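Local coordinates for protein putative S-adenosyl-L-methionine-dependent Methyltransferase (Methanococcus maripaludis, PDB 3DLC) that binds S-adenosylmethionine and is probably a methyltransferase that passes the cofactor's methyl group to an acceptor substrate, at residues A[24-35]-A[149-159]. Residues are numbered along the deposited sequence; the frame is centred on the assembly and turned at random. Where two conformers were deposited one is given.
Sequences LFAPIYPIIAEN and GFGNKELRDSI. With SAM (S-adenosylmethionine), chain C.
I159 drives its CD1 against CG2 of I28, only 3.3 Å away and tighter than ordinary van der Waals contact, and lays its CG2 near the ring of F25, 3.6 Å from CE1. With CG1 of I28 set between its backbone N and carbonyl carbon (chi1 77°), CG2 is left facing I159 and the carbonyl O of F150. F150 completes this buried end with a T-shaped stack, its CE1 edge over the rim of one F25 face, the planes 80° apart; R118 of strand 112-118 adds a cation-pi contact to F150. Further along, G151 lets the loop close on helix 28-40: a side chain there would collide with CG2 of I31. The solvent side is looser. L155 spreads its two methyls over P27 and I31, CD2 4.0 Å from P27 CB and CD1 3.9 Å from I31 CG1, and N35 ND2 gives a hydrogen bond of 3.0 Å to G151 O, in the carbonyl plane on a lone pair, while a water bonds N35 OD1. The CB of Y29 points away from 149-159, and its OH donates to SAM OXT at 2.7 Å, with I28 CG1 over the centre of one ring face. A phenylalanine in its place would probably leave that carboxylate oxygen without this donor. Apolar packing edged by one amide hydrogen bond thus joins helix 28-40 to helix 153-166 and the loop before it.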
# COMPACT_ATOMS: atom_id res chain seq x y z
N LEU A 24 -13.98 -9.50 5.62
CA LEU A 24 -13.45 -10.43 4.63
C LEU A 24 -11.93 -10.33 4.45
O LEU A 24 -11.25 -11.34 4.35
CB LEU A 24 -14.14 -10.15 3.31
CG LEU A 24 -13.80 -11.10 2.21
CD1 LEU A 24 -14.14 -12.55 2.60
CD2 LEU A 24 -14.50 -10.67 0.95
N PHE A 25 -11.40 -9.12 4.42
CA PHE A 25 -9.96 -8.95 4.20
C PHE A 25 -9.14 -9.00 5.49
O PHE A 25 -7.91 -9.05 5.44
CB PHE A 25 -9.63 -7.61 3.52
CG PHE A 25 -9.95 -7.49 2.07
CD1 PHE A 25 -10.69 -8.43 1.38
CD2 PHE A 25 -9.53 -6.37 1.41
CE1 PHE A 25 -11.02 -8.20 0.05
CE2 PHE A 25 -9.86 -6.17 0.07
CZ PHE A 25 -10.56 -7.08 -0.61
N ALA A 26 -9.79 -8.99 6.64
CA ALA A 26 -9.04 -8.86 7.90
C ALA A 26 -7.81 -9.78 8.03
O ALA A 26 -6.76 -9.33 8.47
CB ALA A 26 -9.94 -9.02 9.13
N PRO A 27 -7.92 -11.06 7.68
CA PRO A 27 -6.76 -11.93 7.88
C PRO A 27 -5.54 -11.63 7.02
O PRO A 27 -4.42 -12.03 7.36
CB PRO A 27 -7.28 -13.32 7.54
CG PRO A 27 -8.55 -13.19 7.01
CD PRO A 27 -9.10 -11.83 7.23
N ILE A 28 -5.74 -10.90 5.93
CA ILE A 28 -4.60 -10.68 5.03
C ILE A 28 -3.58 -9.73 5.62
O ILE A 28 -2.39 -9.83 5.30
CB ILE A 28 -5.02 -10.18 3.64
CG1 ILE A 28 -5.39 -8.70 3.61
CG2 ILE A 28 -6.13 -11.08 3.07
CD1 ILE A 28 -5.97 -8.24 2.30
N TYR A 29 -4.02 -8.81 6.49
CA TYR A 29 -3.11 -7.75 6.91
C TYR A 29 -1.96 -8.30 7.80
O TYR A 29 -0.81 -7.95 7.56
CB TYR A 29 -3.87 -6.58 7.52
CG TYR A 29 -4.85 -5.99 6.55
CD1 TYR A 29 -4.44 -5.16 5.54
CD2 TYR A 29 -6.20 -6.26 6.64
CE1 TYR A 29 -5.33 -4.64 4.62
CE2 TYR A 29 -7.11 -5.75 5.73
CZ TYR A 29 -6.68 -4.93 4.74
OH TYR A 29 -7.62 -4.40 3.87
N PRO A 30 -2.27 -9.13 8.81
CA PRO A 30 -1.15 -9.71 9.56
C PRO A 30 -0.24 -10.58 8.70
O PRO A 30 0.95 -10.65 8.96
CB PRO A 30 -1.82 -10.49 10.68
CG PRO A 30 -3.24 -10.47 10.39
CD PRO A 30 -3.56 -9.43 9.42
N ILE A 31 -0.79 -11.27 7.71
CA ILE A 31 0.02 -12.13 6.84
C ILE A 31 0.96 -11.26 5.98
O ILE A 31 2.14 -11.56 5.84
CB ILE A 31 -0.86 -13.04 5.95
CG1 ILE A 31 -1.62 -14.06 6.83
CG2 ILE A 31 -0.05 -13.74 4.87
CD1 ILE A 31 -0.74 -15.06 7.55
N ILE A 32 0.42 -10.20 5.39
CA ILE A 32 1.24 -9.33 4.57
C ILE A 32 2.31 -8.68 5.44
O ILE A 32 3.48 -8.58 5.03
CB ILE A 32 0.38 -8.30 3.84
CG1 ILE A 32 -0.50 -9.01 2.79
CG2 ILE A 32 1.27 -7.25 3.16
CD1 ILE A 32 -1.60 -8.13 2.17
N ALA A 33 1.94 -8.21 6.62
CA ALA A 33 2.93 -7.62 7.53
C ALA A 33 4.04 -8.60 7.87
O ALA A 33 5.22 -8.27 7.85
CB ALA A 33 2.23 -7.11 8.81
N GLU A 34 3.66 -9.84 8.14
CA GLU A 34 4.63 -10.88 8.44
C GLU A 34 5.52 -11.14 7.24
O GLU A 34 6.74 -11.30 7.37
CB GLU A 34 3.88 -12.14 8.86
CG GLU A 34 4.75 -13.33 9.11
CD GLU A 34 3.97 -14.52 9.60
OE1 GLU A 34 2.95 -14.90 9.02
OE2 GLU A 34 4.39 -15.05 10.61
N ASN A 35 4.93 -11.17 6.04
CA ASN A 35 5.70 -11.37 4.83
C ASN A 35 6.76 -10.28 4.68
O ASN A 35 7.92 -10.56 4.32
CB ASN A 35 4.81 -11.37 3.58
CG ASN A 35 3.95 -12.59 3.45
OD1 ASN A 35 4.21 -13.61 4.11
ND2 ASN A 35 2.95 -12.52 2.57
N GLY A 149 -2.56 -7.65 -3.15
CA GLY A 149 -2.68 -9.07 -2.96
C GLY A 149 -3.29 -9.41 -1.62
O GLY A 149 -3.78 -8.56 -0.88
N PHE A 150 -3.20 -10.70 -1.33
CA PHE A 150 -3.89 -11.31 -0.19
C PHE A 150 -3.00 -12.07 0.77
O PHE A 150 -3.49 -12.73 1.65
CB PHE A 150 -5.09 -12.13 -0.70
CG PHE A 150 -6.02 -11.29 -1.49
CD1 PHE A 150 -6.97 -10.50 -0.86
CD2 PHE A 150 -5.82 -11.12 -2.87
CE1 PHE A 150 -7.78 -9.64 -1.56
CE2 PHE A 150 -6.62 -10.22 -3.58
CZ PHE A 150 -7.61 -9.49 -2.93
N GLY A 151 -1.70 -11.96 0.58
CA GLY A 151 -0.74 -12.53 1.51
C GLY A 151 -0.34 -13.97 1.27
O GLY A 151 0.84 -14.30 1.42
N ASN A 152 -1.31 -14.84 0.98
CA ASN A 152 -0.97 -16.21 0.63
C ASN A 152 -2.08 -16.80 -0.24
O ASN A 152 -3.14 -16.19 -0.44
CB ASN A 152 -0.65 -17.04 1.87
CG ASN A 152 -1.84 -17.21 2.80
OD1 ASN A 152 -2.95 -17.45 2.35
ND2 ASN A 152 -1.60 -17.13 4.11
N LYS A 153 -1.82 -17.98 -0.79
CA LYS A 153 -2.75 -18.58 -1.72
C LYS A 153 -4.08 -18.94 -1.09
O LYS A 153 -5.13 -18.79 -1.71
CB LYS A 153 -2.13 -19.84 -2.33
CG LYS A 153 -2.98 -20.52 -3.37
CD LYS A 153 -2.32 -21.76 -3.92
CE LYS A 153 -3.08 -22.37 -5.05
NZ LYS A 153 -2.33 -23.53 -5.59
N GLU A 154 -4.05 -19.44 0.14
CA GLU A 154 -5.27 -19.90 0.81
C GLU A 154 -6.24 -18.73 0.99
O GLU A 154 -7.43 -18.84 0.69
CB GLU A 154 -4.98 -20.58 2.18
CG GLU A 154 -6.28 -21.00 2.95
CD GLU A 154 -6.06 -21.91 4.18
OE1 GLU A 154 -4.90 -22.17 4.57
OE2 GLU A 154 -7.07 -22.33 4.80
N LEU A 155 -5.72 -17.62 1.48
CA LEU A 155 -6.55 -16.43 1.67
C LEU A 155 -6.96 -15.85 0.34
O LEU A 155 -8.10 -15.43 0.17
CB LEU A 155 -5.83 -15.40 2.53
CG LEU A 155 -5.55 -15.81 3.97
CD1 LEU A 155 -4.76 -14.71 4.65
CD2 LEU A 155 -6.85 -16.11 4.73
N ARG A 156 -6.05 -15.81 -0.61
CA ARG A 156 -6.39 -15.30 -1.92
C ARG A 156 -7.63 -16.03 -2.46
O ARG A 156 -8.60 -15.44 -2.96
CB ARG A 156 -5.23 -15.45 -2.90
CG ARG A 156 -5.53 -14.97 -4.28
CD ARG A 156 -4.47 -15.45 -5.28
NE ARG A 156 -4.63 -16.87 -5.49
CZ ARG A 156 -3.83 -17.62 -6.22
NH1 ARG A 156 -2.78 -17.06 -6.78
NH2 ARG A 156 -4.07 -18.91 -6.36
N ASP A 157 -7.57 -17.35 -2.40
CA ASP A 157 -8.61 -18.18 -3.03
C ASP A 157 -9.95 -18.04 -2.28
O ASP A 157 -11.03 -17.95 -2.91
CB ASP A 157 -8.15 -19.63 -3.10
CG ASP A 157 -7.05 -19.85 -4.13
OD1 ASP A 157 -6.76 -18.92 -4.95
OD2 ASP A 157 -6.52 -20.99 -4.14
N SER A 158 -9.92 -18.04 -0.95
CA SER A 158 -11.17 -17.96 -0.20
C SER A 158 -11.79 -16.59 -0.34
O SER A 158 -13.01 -16.45 -0.51
CB SER A 158 -11.01 -18.34 1.25
OG SER A 158 -10.16 -17.49 1.95
N ILE A 159 -10.96 -15.56 -0.26
CA ILE A 159 -11.47 -14.21 -0.38
C ILE A 159 -11.99 -13.94 -1.78
O ILE A 159 -13.04 -13.32 -1.96
CB ILE A 159 -10.39 -13.17 0.02
CG1 ILE A 159 -10.13 -13.27 1.51
CG2 ILE A 159 -10.82 -11.74 -0.39
CD1 ILE A 159 -8.92 -12.51 2.00
N SAM C . -4.23 0.14 1.86
CA SAM C . -5.63 -0.09 2.33
C SAM C . -5.89 -1.57 2.42
O SAM C . -5.16 -2.35 1.81
OXT SAM C . -6.87 -1.95 3.05
CB SAM C . -6.61 0.62 1.43
CG SAM C . -6.65 0.16 0.00
SD SAM C . -7.88 1.13 -0.90
CE SAM C . -8.27 -0.14 -2.07
C5' SAM C . -6.85 2.34 -1.89
C4' SAM C . -6.42 3.67 -1.20
O4' SAM C . -5.42 4.49 -1.89
C3' SAM C . -7.61 4.59 -0.81
O3' SAM C . -7.60 4.75 0.57
C2' SAM C . -7.29 5.89 -1.55
O2' SAM C . -7.80 7.08 -0.99
C1' SAM C . -5.76 5.85 -1.65
N9 SAM C . -5.20 6.64 -2.76
C8 SAM C . -5.54 6.53 -4.09
N7 SAM C . -4.77 7.35 -4.84
C5 SAM C . -3.94 8.02 -3.98
C6 SAM C . -2.97 9.00 -4.15
N6 SAM C . -2.68 9.58 -5.33
N1 SAM C . -2.29 9.40 -3.06
C2 SAM C . -2.57 8.89 -1.81
N3 SAM C . -3.56 7.98 -1.58
C4 SAM C . -4.19 7.56 -2.67
O HOH W 1 3.26 -16.03 3.12